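Local coordinates for protein ribulose bisphosphate carboxylase (Hyperthermus butylicus DSM 5456, PDB 6HUN) that probably fixes carbon dioxide onto ribulose 1,5-bisphosphate to give two molecules of 3-phosphoglycerate, serving an archaeal AMP degradation pathway as a form III Rubisco, at residues A[80-83]-A[84-87]; A[144-147]-A[148-151]. All coordinates share one frame; numbering follows the deposited sequence.

Interaction 1: A[80-83]-A[84-87]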
loop_
_atom_site.group_PDB
_atom_site.type_symbol
_atom_site.label_atom_id
_atom_site.label_comp_id
_atom_site.label_asym_id
_atom_site.label_seq_id
_atom_site.Cartn_x
_atom_site.Cartn_y
_atom_site.Cartn_z
ATOM N N TRP A 80 -14.924 -2.789 -27.174
ATOM C CA TRP A 80 -15.412 -2.832 -25.803
ATOM C C TRP A 80 -15.370 -1.476 -25.100
ATOM O O TRP A 80 -15.644 -1.409 -23.888
ATOM C CB TRP A 80 -14.627 -3.868 -25.000
ATOM C CG TRP A 80 -15.056 -5.258 -25.261
ATOM C CD1 TRP A 80 -14.816 -5.987 -26.388
ATOM C CD2 TRP A 80 -15.818 -6.109 -24.388
ATOM N NE1 TRP A 80 -15.377 -7.236 -26.278
ATOM C CE2 TRP A 80 -15.998 -7.339 -25.061
ATOM C CE3 TRP A 80 -16.374 -5.949 -23.114
ATOM C CZ2 TRP A 80 -16.694 -8.407 -24.496
ATOM C CZ3 TRP A 80 -17.077 -7.021 -22.555
ATOM C CH2 TRP A 80 -17.232 -8.224 -23.253
ATOM N N PHE A 81 -15.084 -0.391 -25.826
ATOM C CA PHE A 81 -14.933 0.915 -25.186
ATOM C C PHE A 81 -16.245 1.399 -24.559
ATOM O O PHE A 81 -16.298 1.701 -23.359
ATOM C CB PHE A 81 -14.402 1.933 -26.201
ATOM C CG PHE A 81 -14.264 3.326 -25.646
ATOM C CD1 PHE A 81 -13.091 3.724 -25.032
ATOM C CD2 PHE A 81 -15.306 4.236 -25.739
ATOM C CE1 PHE A 81 -12.948 5.019 -24.526
ATOM C CE2 PHE A 81 -15.192 5.507 -25.220
ATOM C CZ PHE A 81 -14.005 5.910 -24.617
ATOM N N GLU A 82 -17.309 1.537 -25.370
ATOM C CA GLU A 82 -18.568 2.047 -24.818
ATOM C C GLU A 82 -19.156 1.095 -23.784
ATOM O O GLU A 82 -19.811 1.544 -22.833
ATOM C CB GLU A 82 -19.595 2.325 -25.926
ATOM C CG GLU A 82 -19.300 3.568 -26.771
ATOM C CD GLU A 82 -19.648 4.870 -26.043
ATOM O OE1 GLU A 82 -19.015 5.903 -26.350
ATOM O OE2 GLU A 82 -20.528 4.866 -25.156
ATOM N N LYS A 83 -18.888 -0.207 -23.928
ATOM C CA LYS A 83 -19.355 -1.215 -22.981
ATOM C C LYS A 83 -18.666 -1.079 -21.616
ATOM O O LYS A 83 -19.314 -1.183 -20.566
ATOM C CB LYS A 83 -19.111 -2.608 -23.571
ATOM C CG LYS A 83 -19.300 -3.775 -22.583
ATOM C CD LYS A 83 -20.722 -3.770 -21.966
ATOM C CE LYS A 83 -20.661 -4.157 -20.459
ATOM N NZ LYS A 83 -21.679 -3.398 -19.655
ATOM N N LEU A 84 -17.356 -0.859 -21.611
ATOM C CA LEU A 84 -16.582 -0.811 -20.382
ATOM C C LEU A 84 -16.603 0.546 -19.700
ATOM O O LEU A 84 -15.959 0.697 -18.661
ATOM C CB LEU A 84 -15.140 -1.198 -20.683
ATOM C CG LEU A 84 -14.925 -2.643 -21.091
ATOM C CD1 LEU A 84 -13.466 -2.905 -21.458
ATOM C CD2 LEU A 84 -15.381 -3.555 -19.939
ATOM N N LYS A 85 -17.305 1.536 -20.228
ATOM C CA LYS A 85 -17.100 2.900 -19.764
ATOM C C LYS A 85 -17.860 3.199 -18.469
ATOM O O LYS A 85 -19.019 2.805 -18.310
ATOM C CB LYS A 85 -17.518 3.873 -20.847
ATOM C CG LYS A 85 -17.777 5.251 -20.323
ATOM C CD LYS A 85 -18.707 5.983 -21.234
ATOM C CE LYS A 85 -18.224 5.826 -22.639
ATOM N NZ LYS A 85 -18.473 7.075 -23.368
ATOM N N ALA A 86 -17.210 3.923 -17.541
ATOM C CA ALA A 86 -17.838 4.245 -16.255
ATOM C C ALA A 86 -18.630 5.549 -16.362
ATOM O O ALA A 86 -18.330 6.406 -17.194
ATOM C CB ALA A 86 -16.793 4.351 -15.133
ATOM N N LYS A 87 -19.660 5.699 -15.521
ATOM C CA LYS A 87 -20.528 6.865 -15.598
ATOM C C LYS A 87 -20.739 7.501 -14.239
ATOM O O LYS A 87 -21.265 6.853 -13.330
ATOM C CB LYS A 87 -21.897 6.486 -16.207
ATOM C CG LYS A 87 -21.803 6.089 -17.654
ATOM C CD LYS A 87 -21.396 7.279 -18.525
ATOM C CE LYS A 87 -22.393 7.463 -19.639
ATOM N NZ LYS A 87 -23.718 7.658 -19.006
#
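Lys85 reaches back over the short helical turn before it and meets Phe81 and Glu82. Lys85 CB sits 3.5 Å from Phe81 O, close to the backbone it has just left. With CG anti to the backbone N (chi1 161°) the chain sets out extended, then bends at chi3 and chi4, and these bends bring Lys85 CE to 4.0 Å from Phe81 CE2, obliquely to that ring. Lys85 CE also rests 3.5 Å from Glu82 OE2. At the tip Lys85 NZ forms a salt bridge to Glu82 OE1 at 3.2 Å, meeting the oxygen from above the carboxylate plane, 42° out of it; the two side chains run alongside each other and point the same way. The stronger partner of the ammonium is the carboxylate of Glu28, with Glu82 sharing it, and Phe29 adds a cation-pi contact; the ammonium thus lies where the like charges of Glu82 and Glu28 come close. Shortening this residue to an alanine would probably leave the carboxylates of Glu82 and Glu28 close together without their shared cation and open a gap beside the Phe81 ring.

All this rests on a short, weakly bonded helical turn that leads into strand 87-93, the outermost strand, within this chain, of the N-terminal domain's mixed sheet. Leu84 N closes the turn with an i to i-4 bond to Trp80 O, 2.9 Å long and 149° at the hydrogen, and makes a second, weak one to Phe81 O. Leu84 CD1 packs on Trp80 CB at 3.8 Å, while its second methyl, CD2, lies at the edge of the indole, near the ring plane. Phe213 of the second subunit packs on both residues, its ring meeting that of Trp80, which places them at the dimer interface.

Interaction 2: A[144-147]-A[148-151]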
loop_
_atom_site.group_PDB
_atom_site.type_symbol
_atom_site.label_atom_id
_atom_site.label_comp_id
_atom_site.label_asym_id
_atom_site.label_seq_id
_atom_site.Cartn_x
_atom_site.Cartn_y
_atom_site.Cartn_z
ATOM N N PRO A 144 -23.124 -9.121 -6.579
ATOM C CA PRO A 144 -22.862 -10.519 -6.233
ATOM C C PRO A 144 -21.920 -11.224 -7.180
ATOM O O PRO A 144 -21.143 -12.064 -6.740
ATOM C CB PRO A 144 -24.279 -11.160 -6.280
ATOM C CG PRO A 144 -25.189 -10.059 -5.976
ATOM C CD PRO A 144 -24.549 -8.775 -6.501
ATOM N N SER A 145 -22.002 -10.963 -8.479
ATOM C CA SER A 145 -21.230 -11.750 -9.431
ATOM C C SER A 145 -19.755 -11.411 -9.338
ATOM O O SER A 145 -18.890 -12.239 -9.643
ATOM C CB SER A 145 -21.753 -11.502 -10.841
ATOM O OG SER A 145 -21.662 -10.110 -11.104
ATOM N N TYR A 146 -19.452 -10.204 -8.898
ATOM C CA TYR A 146 -18.066 -9.859 -8.695
ATOM C C TYR A 146 -17.616 -10.222 -7.282
ATOM O O TYR A 146 -16.511 -10.757 -7.098
ATOM C CB TYR A 146 -17.925 -8.376 -8.979
ATOM C CG TYR A 146 -16.493 -7.837 -8.868
ATOM C CD1 TYR A 146 -15.418 -8.453 -9.506
ATOM C CD2 TYR A 146 -16.253 -6.720 -8.118
ATOM C CE1 TYR A 146 -14.098 -7.921 -9.391
ATOM C CE2 TYR A 146 -14.954 -6.190 -7.991
ATOM C CZ TYR A 146 -13.906 -6.779 -8.623
ATOM O OH TYR A 146 -12.665 -6.189 -8.441
ATOM N N LEU A 147 -18.474 -9.947 -6.288
ATOM C CA LEU A 147 -18.125 -10.216 -4.893
ATOM C C LEU A 147 -17.828 -11.697 -4.691
ATOM O O LEU A 147 -16.875 -12.057 -4.001
ATOM C CB LEU A 147 -19.248 -9.736 -3.965
ATOM C CG LEU A 147 -19.030 -9.892 -2.470
ATOM C CD1 LEU A 147 -17.820 -9.041 -2.055
ATOM C CD2 LEU A 147 -20.217 -9.459 -1.657
ATOM N N GLU A 148 -18.585 -12.581 -5.357
ATOM C CA GLU A 148 -18.306 -13.994 -5.150
ATOM C C GLU A 148 -17.034 -14.492 -5.825
ATOM O O GLU A 148 -16.701 -15.663 -5.635
ATOM C CB GLU A 148 -19.518 -14.839 -5.612
ATOM C CG GLU A 148 -19.801 -14.824 -7.111
ATOM C CD GLU A 148 -21.140 -15.540 -7.462
ATOM O OE1 GLU A 148 -22.042 -15.618 -6.588
ATOM O OE2 GLU A 148 -21.288 -16.041 -8.605
ATOM N N THR A 149 -16.270 -13.686 -6.591
ATOM C CA THR A 149 -14.984 -14.176 -7.055
ATOM C C THR A 149 -13.899 -14.103 -5.979
ATOM O O THR A 149 -12.759 -14.537 -6.215
ATOM C CB THR A 149 -14.564 -13.405 -8.326
ATOM O OG1 THR A 149 -14.258 -12.027 -8.046
ATOM C CG2 THR A 149 -15.691 -13.457 -9.348
ATOM N N PHE A 150 -14.220 -13.540 -4.803
ATOM C CA PHE A 150 -13.304 -13.411 -3.695
ATOM C C PHE A 150 -13.661 -14.443 -2.618
ATOM O O PHE A 150 -14.832 -14.839 -2.503
ATOM C CB PHE A 150 -13.397 -12.004 -3.112
ATOM C CG PHE A 150 -12.958 -10.958 -4.076
ATOM C CD1 PHE A 150 -11.603 -10.574 -4.108
ATOM C CD2 PHE A 150 -13.859 -10.347 -4.924
ATOM C CE1 PHE A 150 -11.139 -9.627 -5.033
ATOM C CE2 PHE A 150 -13.399 -9.369 -5.870
ATOM C CZ PHE A 150 -12.047 -8.999 -5.896
ATOM N N PRO A 151 -12.676 -14.979 -1.875
ATOM C CA PRO A 151 -13.004 -16.122 -0.975
ATOM C C PRO A 151 -13.658 -15.686 0.309
ATOM O O PRO A 151 -14.441 -16.454 0.899
ATOM C CB PRO A 151 -11.638 -16.754 -0.660
ATOM C CG PRO A 151 -10.652 -15.584 -0.895
ATOM C CD PRO A 151 -11.225 -14.806 -2.032
#
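Phe150 presents its edge to the face of Tyr146, a T-shaped pair with centroids 5.3 Å apart and planes at 84°. Phe150 CE2 stands over the tyrosine ring, offset toward its rim, and comes to 3.8 Å from Tyr146 CZ. The ring of Phe110 also meets that of Tyr146. A chi1 of -178° sets Tyr146 CG opposite the backbone N and beside the carbonyl carbon, and from there the end of the ring comes back toward Phe150. Phe150 CD2 is 3.5 Å from Tyr146 O, and Leu147 O lies at the same ring's edge, in its plane.

The backbone beneath is the end of the one-turn helix 144-147. Glu148 N still bonds to Pro144 O in helical fashion, at 3.0 Å, before a type I beta turn from Leu147 to Phe150 takes over, closed by Phe150 N to Leu147 O at 3.1 Å. The turn follows strand 132-141 of the N-terminal sheet and leads on to helix 156-164.

Tyr146 O is gripped twice by Thr149. Thr149 OG1 donates to Tyr146 O at 2.8 Å in the carbonyl plane, whereas Thr149 N reaches the same oxygen from 57° out of that plane. Thr149 OG1 is also hydrogen-bonded to Gly113 N, so the threonine joins the helix end to the loop before helix 115-122. Met321 of helix 312-322 packs against Leu147 and Phe150.

In the fold
From the N terminus, interaction 1 comes first: a single turn closing the approach to strand 87-93, beside the N-terminal sheet and against the second subunit. The chain then runs through strand 99-105, helix 115-122 and strand 132-141 before interaction 2 closes its own turn on the way to helix 156-164. Both are local closures in series, neither nested nor crossing. The centres of interactions 1 and 2 lie about 21 Å apart. The nearest atoms of interactions 1 and 2 are about 11 Å apart, without touching. Interaction 1 ties strand 87-93 to the segment around Glu28 and Phe29 and the dimer partner; interaction 2 joins the N-terminal domain to helices 275-288 and 312-322 of the barrel.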